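PDB 1FVP: flavoprotein 390 from Photobacterium phosphoreum, which binds flavin mononucleotide carrying a covalently attached myristate, as a homodimeric, non-fluorescent relative of bacterial luciferase whose own catalytic activity is uncertain. Local coordinates for residues L130-N135 / S171-S176; Y73-S78 / V93-D98. One frame throughout, in Å; residues are numbered along the deposited sequence.

Contact 1 of 2, residues L130-N135 / S171-S176; sequences LHVNVN and SNVTGS. With FMA (6-(3-tetradecanoic acid) flavine mononucleotide), chain D.
Val173 stands with CG1 anti to its backbone N (chi1 -176°) and CG2 anti to its carbonyl carbon, which splits its two methyls between different partners. CG1 meets Val132 CG2 at 3.4 Å, while CG2 turns to the branched end of Leu130. Val132 CG2, itself anti to the carbonyl carbon, also reaches the fatty tail of the bound flavin, C13 of which lies 3.4 Å from Val173 CG1. Farther along, Val134 CG2 touches the next tail carbon, C14, at 3.5 Å, so three valines line the groove where the end of the myristate chain lies. On the backbone, the parallel pairs Asn133-Thr174 and Val134-Gly175 are held by two weak bonds, Asn133 N to Val173 O and Gly175 N to Asn133 O, and farther on by Asn135 N to Gly175 O (2.9 Å). Between helix 166-171 and strand 174-175 a side chain takes over: Asn172 OD1 accepts from His131 N at 2.9 Å, with the donor in the carbonyl plane. The amide is held at its other end as well, Asn172 ND2 donating to Ile168 O and probably to Trp96 O. The contact thus adds the short strand 174-175, arriving from helix 166-171, to strand 126-134; helix 178-190 packs against Leu130, Val134 and Val173, and helix 138-155 against Asn133 and Thr174.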
# COMPACT_ATOMS: atom_id res chain seq x y z
N LEU A 130 -1.97 -2.73 15.63
CA LEU A 130 -1.30 -2.96 16.89
C LEU A 130 0.21 -3.29 16.73
O LEU A 130 0.69 -3.97 15.83
CB LEU A 130 -1.96 -4.16 17.58
CG LEU A 130 -3.44 -4.31 17.68
CD1 LEU A 130 -3.82 -5.78 17.75
CD2 LEU A 130 -3.90 -3.57 18.94
N HIS A 131 0.93 -2.82 17.72
CA HIS A 131 2.35 -2.92 17.97
C HIS A 131 2.67 -4.06 18.92
O HIS A 131 3.02 -3.73 20.08
CB HIS A 131 2.92 -1.62 18.64
CG HIS A 131 3.91 -0.99 17.73
ND1 HIS A 131 3.86 0.27 17.20
CD2 HIS A 131 5.03 -1.57 17.21
CE1 HIS A 131 4.92 0.44 16.41
NE2 HIS A 131 5.64 -0.65 16.39
N VAL A 132 2.58 -5.31 18.55
CA VAL A 132 2.90 -6.43 19.44
C VAL A 132 4.34 -6.44 19.94
O VAL A 132 5.29 -5.94 19.29
CB VAL A 132 2.58 -7.75 18.70
CG1 VAL A 132 3.24 -8.97 19.28
CG2 VAL A 132 1.07 -7.96 18.65
N ASN A 133 4.51 -7.05 21.10
CA ASN A 133 5.82 -7.24 21.76
C ASN A 133 5.58 -8.30 22.84
O ASN A 133 5.07 -7.89 23.87
CB ASN A 133 6.41 -5.96 22.31
CG ASN A 133 7.71 -6.20 23.03
OD1 ASN A 133 7.82 -7.20 23.73
ND2 ASN A 133 8.71 -5.33 22.88
N VAL A 134 5.94 -9.52 22.56
CA VAL A 134 5.72 -10.63 23.50
C VAL A 134 6.95 -11.09 24.25
O VAL A 134 7.92 -11.57 23.64
CB VAL A 134 5.08 -11.79 22.67
CG1 VAL A 134 5.37 -13.19 23.19
CG2 VAL A 134 3.58 -11.58 22.54
N ASN A 135 6.90 -11.03 25.56
CA ASN A 135 8.06 -11.49 26.39
C ASN A 135 7.48 -12.05 27.67
O ASN A 135 6.76 -11.31 28.39
CB ASN A 135 9.02 -10.34 26.42
CG ASN A 135 9.94 -10.24 27.60
OD1 ASN A 135 10.64 -11.19 27.99
ND2 ASN A 135 9.93 -9.04 28.17
N SER A 171 -2.76 0.24 25.38
CA SER A 171 -3.73 0.00 24.30
C SER A 171 -3.16 -1.09 23.38
O SER A 171 -3.90 -1.96 22.90
CB SER A 171 -4.05 1.23 23.49
OG SER A 171 -4.67 2.28 24.20
N ASN A 172 -1.85 -0.97 23.17
CA ASN A 172 -1.11 -1.92 22.31
C ASN A 172 -1.03 -3.29 22.98
O ASN A 172 -1.45 -3.44 24.14
CB ASN A 172 0.18 -1.28 21.83
CG ASN A 172 -0.08 -0.34 20.67
OD1 ASN A 172 0.01 -0.78 19.51
ND2 ASN A 172 -0.39 0.93 20.89
N VAL A 173 -0.49 -4.26 22.26
CA VAL A 173 -0.34 -5.67 22.63
C VAL A 173 1.02 -6.13 23.13
O VAL A 173 2.00 -6.19 22.36
CB VAL A 173 -0.77 -6.44 21.35
CG1 VAL A 173 -0.78 -7.93 21.54
CG2 VAL A 173 -2.13 -5.96 20.87
N THR A 174 1.12 -6.49 24.40
CA THR A 174 2.35 -6.93 25.06
C THR A 174 2.16 -7.88 26.24
O THR A 174 1.09 -8.04 26.86
CB THR A 174 3.17 -5.67 25.55
OG1 THR A 174 2.64 -5.40 26.89
CG2 THR A 174 3.08 -4.40 24.71
N GLY A 175 3.24 -8.52 26.63
CA GLY A 175 3.32 -9.48 27.73
C GLY A 175 3.59 -10.89 27.19
O GLY A 175 4.04 -11.03 26.04
N SER A 176 3.33 -11.89 28.00
CA SER A 176 3.52 -13.30 27.63
C SER A 176 2.66 -13.64 26.42
O SER A 176 1.91 -12.77 25.96
CB SER A 176 3.06 -14.20 28.76
OG SER A 176 1.65 -14.39 28.76
N1 FMA D . -14.05 -15.34 17.23
C2 FMA D . -14.19 -15.38 15.91
O2 FMA D . -15.15 -15.17 15.26
N3 FMA D . -13.03 -15.72 15.09
C4 FMA D . -11.84 -15.99 15.65
O4 FMA D . -10.91 -16.27 14.93
C4A FMA D . -11.72 -15.95 17.08
N5 FMA D . -10.61 -16.20 17.72
C5A FMA D . -10.43 -16.18 19.05
C6 FMA D . -9.21 -16.45 19.66
C7 FMA D . -9.13 -16.40 21.03
C7M FMA D . -7.81 -16.69 21.82
C8 FMA D . -10.28 -16.08 21.84
C8M FMA D . -10.25 -16.02 23.33
C9 FMA D . -11.48 -15.82 21.21
C9A FMA D . -11.62 -15.84 19.85
N10 FMA D . -12.79 -15.57 19.16
C10 FMA D . -12.95 -15.60 17.84
C1B FMA D . -14.06 -15.21 19.94
C2B FMA D . -15.08 -14.29 19.15
O2B FMA D . -15.30 -13.25 20.09
C3B FMA D . -16.32 -15.08 18.82
O3' FMA D . -16.06 -16.45 18.82
C4B FMA D . -17.01 -14.72 17.50
O4' FMA D . -17.38 -13.29 17.48
C5B FMA D . -18.31 -15.55 17.31
O5' FMA D . -19.45 -14.52 17.16
P FMA D . -20.83 -14.47 17.94
O1P FMA D . -21.51 -15.76 17.36
O2P FMA D . -20.54 -14.58 19.36
O3P FMA D . -21.41 -13.25 17.70
C1' FMA D . -7.02 -18.90 18.03
O1' FMA D . -6.50 -18.97 19.21
O2' FMA D . -6.89 -19.86 17.27
C2' FMA D . -8.24 -18.05 17.99
C3' FMA D . -8.06 -16.75 18.78
C4' FMA D . -7.67 -15.67 17.82
C5' FMA D . -6.21 -15.34 17.61
C6' FMA D . -5.92 -13.85 17.60
C7' FMA D . -4.69 -13.50 16.79
C8' FMA D . -3.58 -12.86 17.51
C9' FMA D . -3.49 -11.35 17.58
C11 FMA D . -2.55 -10.85 18.64
C12 FMA D . -1.26 -11.52 18.94
C13 FMA D . -0.31 -10.91 19.92
C14 FMA D . 0.99 -11.61 20.13
C15 FMA D . 0.90 -13.10 20.26

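Contact 2 of 2, residues Y73-S78 / V93-D98; sequences YVLATS and VFKWDD. With FMA (6-(3-tetradecanoic acid) flavine mononucleotide), chain C.
Leu75 and Val93 pair in parallel, CA atoms 4.6 Å apart, with Val93 N donating to Val74 O at 3.1 Å and Val93 O receiving a weak, long bond from Ala76 N. Their side chains share one face of the sheet. Leu75 has CG anti to its N (chi1 -152°), and this brings CD1 against Val93 CG1, the two side chains crossing at a slant; CG1 sits between the N and carbonyl carbon of its own residue. The other branch, CD2, lies against the aliphatic part of Lys95, whose chain crosses the leucine at about a right angle and approaches to 4.2 Å at CD. Lys95 bends at chi3 and chi4, bringing NZ near the methyl of Thr77. Beyond the bridge the first segment folds into an inverse gamma turn centred on Ala76, and Thr77 OG1 donates back to Leu75 O at 2.6 Å, from well above the carbonyl plane. The methyl of Ala76 meets the Phe94 ring at CE1, 4.1 Å away and obliquely; the same ring packs edge-to-face with His126 and against Leu107 of helix 100-116. These strands are the two parallel arms of the beta-alpha-beta unit around helix 80-87. At the strand's exit Ser78 OG accepts from Thr81 N, capping the start of that helix, and donates to the flavin phosphate O1P in a bond modelled very short, 2.5 Å. Thr81 OG1 and Tyr88 OH add further bonds to this ligand. The chemistry is therefore divided: apolar groups and backbone bonds join the strands, while one hydroxyl just past them ties both the helix start and the phosphate.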
# COMPACT_ATOMS: atom_id res chain seq x y z
N TYR A 73 -8.96 0.95 1.71
CA TYR A 73 -9.40 1.39 3.02
C TYR A 73 -9.07 2.85 3.26
O TYR A 73 -8.33 3.44 2.45
CB TYR A 73 -8.64 0.55 4.09
CG TYR A 73 -8.88 -0.93 4.07
CD1 TYR A 73 -8.39 -1.73 3.05
CD2 TYR A 73 -9.56 -1.59 5.07
CE1 TYR A 73 -8.59 -3.10 3.04
CE2 TYR A 73 -9.79 -2.96 5.09
CZ TYR A 73 -9.29 -3.70 4.05
OH TYR A 73 -9.51 -5.06 4.02
N VAL A 74 -9.57 3.40 4.35
CA VAL A 74 -9.30 4.79 4.73
C VAL A 74 -9.14 4.83 6.27
O VAL A 74 -9.97 4.34 7.03
CB VAL A 74 -10.24 5.85 4.18
CG1 VAL A 74 -11.21 5.38 3.11
CG2 VAL A 74 -10.96 6.66 5.25
N LEU A 75 -8.05 5.45 6.66
CA LEU A 75 -7.58 5.68 8.02
C LEU A 75 -8.65 6.50 8.75
O LEU A 75 -9.10 7.51 8.17
CB LEU A 75 -6.21 6.35 7.91
CG LEU A 75 -5.17 6.17 9.00
CD1 LEU A 75 -4.31 4.95 8.71
CD2 LEU A 75 -4.28 7.41 9.09
N ALA A 76 -9.01 6.03 9.93
CA ALA A 76 -10.02 6.73 10.73
C ALA A 76 -9.26 7.67 11.68
O ALA A 76 -9.13 7.50 12.89
CB ALA A 76 -10.98 5.80 11.40
N THR A 77 -8.77 8.69 11.00
CA THR A 77 -7.98 9.80 11.43
C THR A 77 -8.70 10.89 12.19
O THR A 77 -8.06 11.63 12.96
CB THR A 77 -7.34 10.46 10.13
OG1 THR A 77 -7.53 9.41 9.13
CG2 THR A 77 -5.88 10.87 10.28
N SER A 78 -9.99 10.98 11.94
CA SER A 78 -10.82 12.00 12.61
C SER A 78 -12.30 11.61 12.54
O SER A 78 -12.62 10.47 12.21
CB SER A 78 -10.59 13.37 12.02
OG SER A 78 -10.75 13.29 10.60
N VAL A 93 -9.14 1.91 8.85
CA VAL A 93 -7.88 1.28 9.36
C VAL A 93 -7.57 2.11 10.62
O VAL A 93 -7.18 3.28 10.55
CB VAL A 93 -6.84 1.13 8.27
CG1 VAL A 93 -6.19 2.45 7.84
CG2 VAL A 93 -5.80 0.07 8.61
N PHE A 94 -7.84 1.48 11.75
CA PHE A 94 -7.69 2.07 13.09
C PHE A 94 -6.26 2.40 13.41
O PHE A 94 -5.41 1.55 13.15
CB PHE A 94 -8.44 1.22 14.13
CG PHE A 94 -9.93 1.47 13.99
CD1 PHE A 94 -10.45 2.70 14.41
CD2 PHE A 94 -10.77 0.55 13.39
CE1 PHE A 94 -11.79 3.00 14.30
CE2 PHE A 94 -12.14 0.83 13.25
CZ PHE A 94 -12.63 2.04 13.70
N LYS A 95 -6.04 3.61 13.93
CA LYS A 95 -4.66 3.99 14.27
C LYS A 95 -4.14 3.18 15.46
O LYS A 95 -4.82 2.60 16.31
CB LYS A 95 -4.37 5.45 14.45
CG LYS A 95 -4.34 6.19 13.10
CD LYS A 95 -3.41 7.36 13.17
CE LYS A 95 -3.75 8.38 14.23
NZ LYS A 95 -3.42 9.75 13.73
N TRP A 96 -2.84 3.14 15.49
CA TRP A 96 -1.96 2.45 16.45
C TRP A 96 -1.83 3.32 17.70
O TRP A 96 -1.99 2.71 18.77
CB TRP A 96 -0.74 2.12 15.70
CG TRP A 96 0.69 2.34 15.70
CD1 TRP A 96 1.53 1.50 15.00
CD2 TRP A 96 1.57 3.32 16.25
NE1 TRP A 96 2.83 1.89 15.10
CE2 TRP A 96 2.89 3.01 15.88
CE3 TRP A 96 1.37 4.44 17.03
CZ2 TRP A 96 4.00 3.75 16.27
CZ3 TRP A 96 2.46 5.19 17.42
CH2 TRP A 96 3.77 4.86 17.05
N ASP A 97 -1.58 4.60 17.55
CA ASP A 97 -1.42 5.55 18.65
C ASP A 97 -2.74 6.18 19.11
O ASP A 97 -2.78 7.37 19.50
CB ASP A 97 -0.40 6.65 18.40
CG ASP A 97 -0.37 7.21 17.01
OD1 ASP A 97 -0.95 6.67 16.07
OD2 ASP A 97 0.31 8.25 16.87
N ASP A 98 -3.79 5.40 19.09
CA ASP A 98 -5.10 5.87 19.51
C ASP A 98 -5.47 5.16 20.80
O ASP A 98 -5.65 3.93 20.74
CB ASP A 98 -6.11 5.68 18.37
CG ASP A 98 -6.28 7.02 17.66
OD1 ASP A 98 -5.91 8.05 18.27
OD2 ASP A 98 -6.76 7.04 16.51
N1 FMA C . -10.91 16.90 2.52
C2 FMA C . -10.97 18.07 1.87
O2 FMA C . -10.58 19.14 2.18
N3 FMA C . -11.59 18.13 0.56
C4 FMA C . -12.11 17.01 0.02
O4 FMA C . -12.64 17.03 -1.06
C4A FMA C . -12.03 15.78 0.72
N5 FMA C . -12.52 14.68 0.23
C5A FMA C . -12.48 13.48 0.80
C6 FMA C . -13.05 12.35 0.22
C7 FMA C . -12.94 11.15 0.87
C7M FMA C . -13.54 9.82 0.29
C8 FMA C . -12.28 11.04 2.14
C8M FMA C . -12.17 9.75 2.88
C9 FMA C . -11.75 12.17 2.71
C9A FMA C . -11.84 13.40 2.11
N10 FMA C . -11.30 14.59 2.63
C10 FMA C . -11.36 15.79 2.05
C1B FMA C . -10.75 14.53 4.00
C2B FMA C . -9.41 14.80 4.65
O2B FMA C . -9.27 13.71 5.56
C3B FMA C . -9.53 16.10 5.44
O3' FMA C . -9.56 17.17 4.57
C4B FMA C . -8.40 16.27 6.45
O4' FMA C . -8.43 15.10 7.34
C5B FMA C . -8.57 17.59 7.24
O5' FMA C . -9.63 17.28 8.31
P FMA C . -9.36 16.83 9.80
O1P FMA C . -9.70 15.31 9.68
O2P FMA C . -7.94 17.04 10.01
O3P FMA C . -10.11 17.62 10.65
C1' FMA C . -16.07 13.60 -0.90
O1' FMA C . -16.79 14.39 -0.16
O2' FMA C . -16.61 13.18 -1.93
C2' FMA C . -14.59 13.78 -0.82
C3' FMA C . -13.74 12.52 -1.08
C4' FMA C . -12.84 12.73 -2.25
C5' FMA C . -12.22 11.49 -2.88
C6' FMA C . -11.08 11.93 -3.76
C7' FMA C . -10.60 10.80 -4.66
C8' FMA C . -9.36 11.13 -5.40
C9' FMA C . -8.83 10.10 -6.39
C11 FMA C . -8.47 8.82 -5.65
C12 FMA C . -9.54 7.77 -5.59
C13 FMA C . -9.47 6.77 -4.48
C14 FMA C . -8.53 5.62 -4.77
C15 FMA C . -9.07 4.29 -4.32

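In the fold
Contact 2 comes first along the chain and is complete before contact 1 opens. Their centres are 19 Å apart, on opposite sides of the chain's centre, yet both belong to one mixed sheet, in which 71-75, 92-94 and 126-134 follow one another, and 126-134 then meets both 174-175 and 195-199. The two contacts also meet directly, the rings of His131 and Trp96 coming together with planes at about 60°. This curled, mainly parallel sheet with helices between its strands is consistent with the incomplete beta/alpha-barrel of the bacterial luciferase family. Contact 1 reaches the fatty tail of one flavin, contact 2 the phosphate of another, so the ligands sit at different places on it.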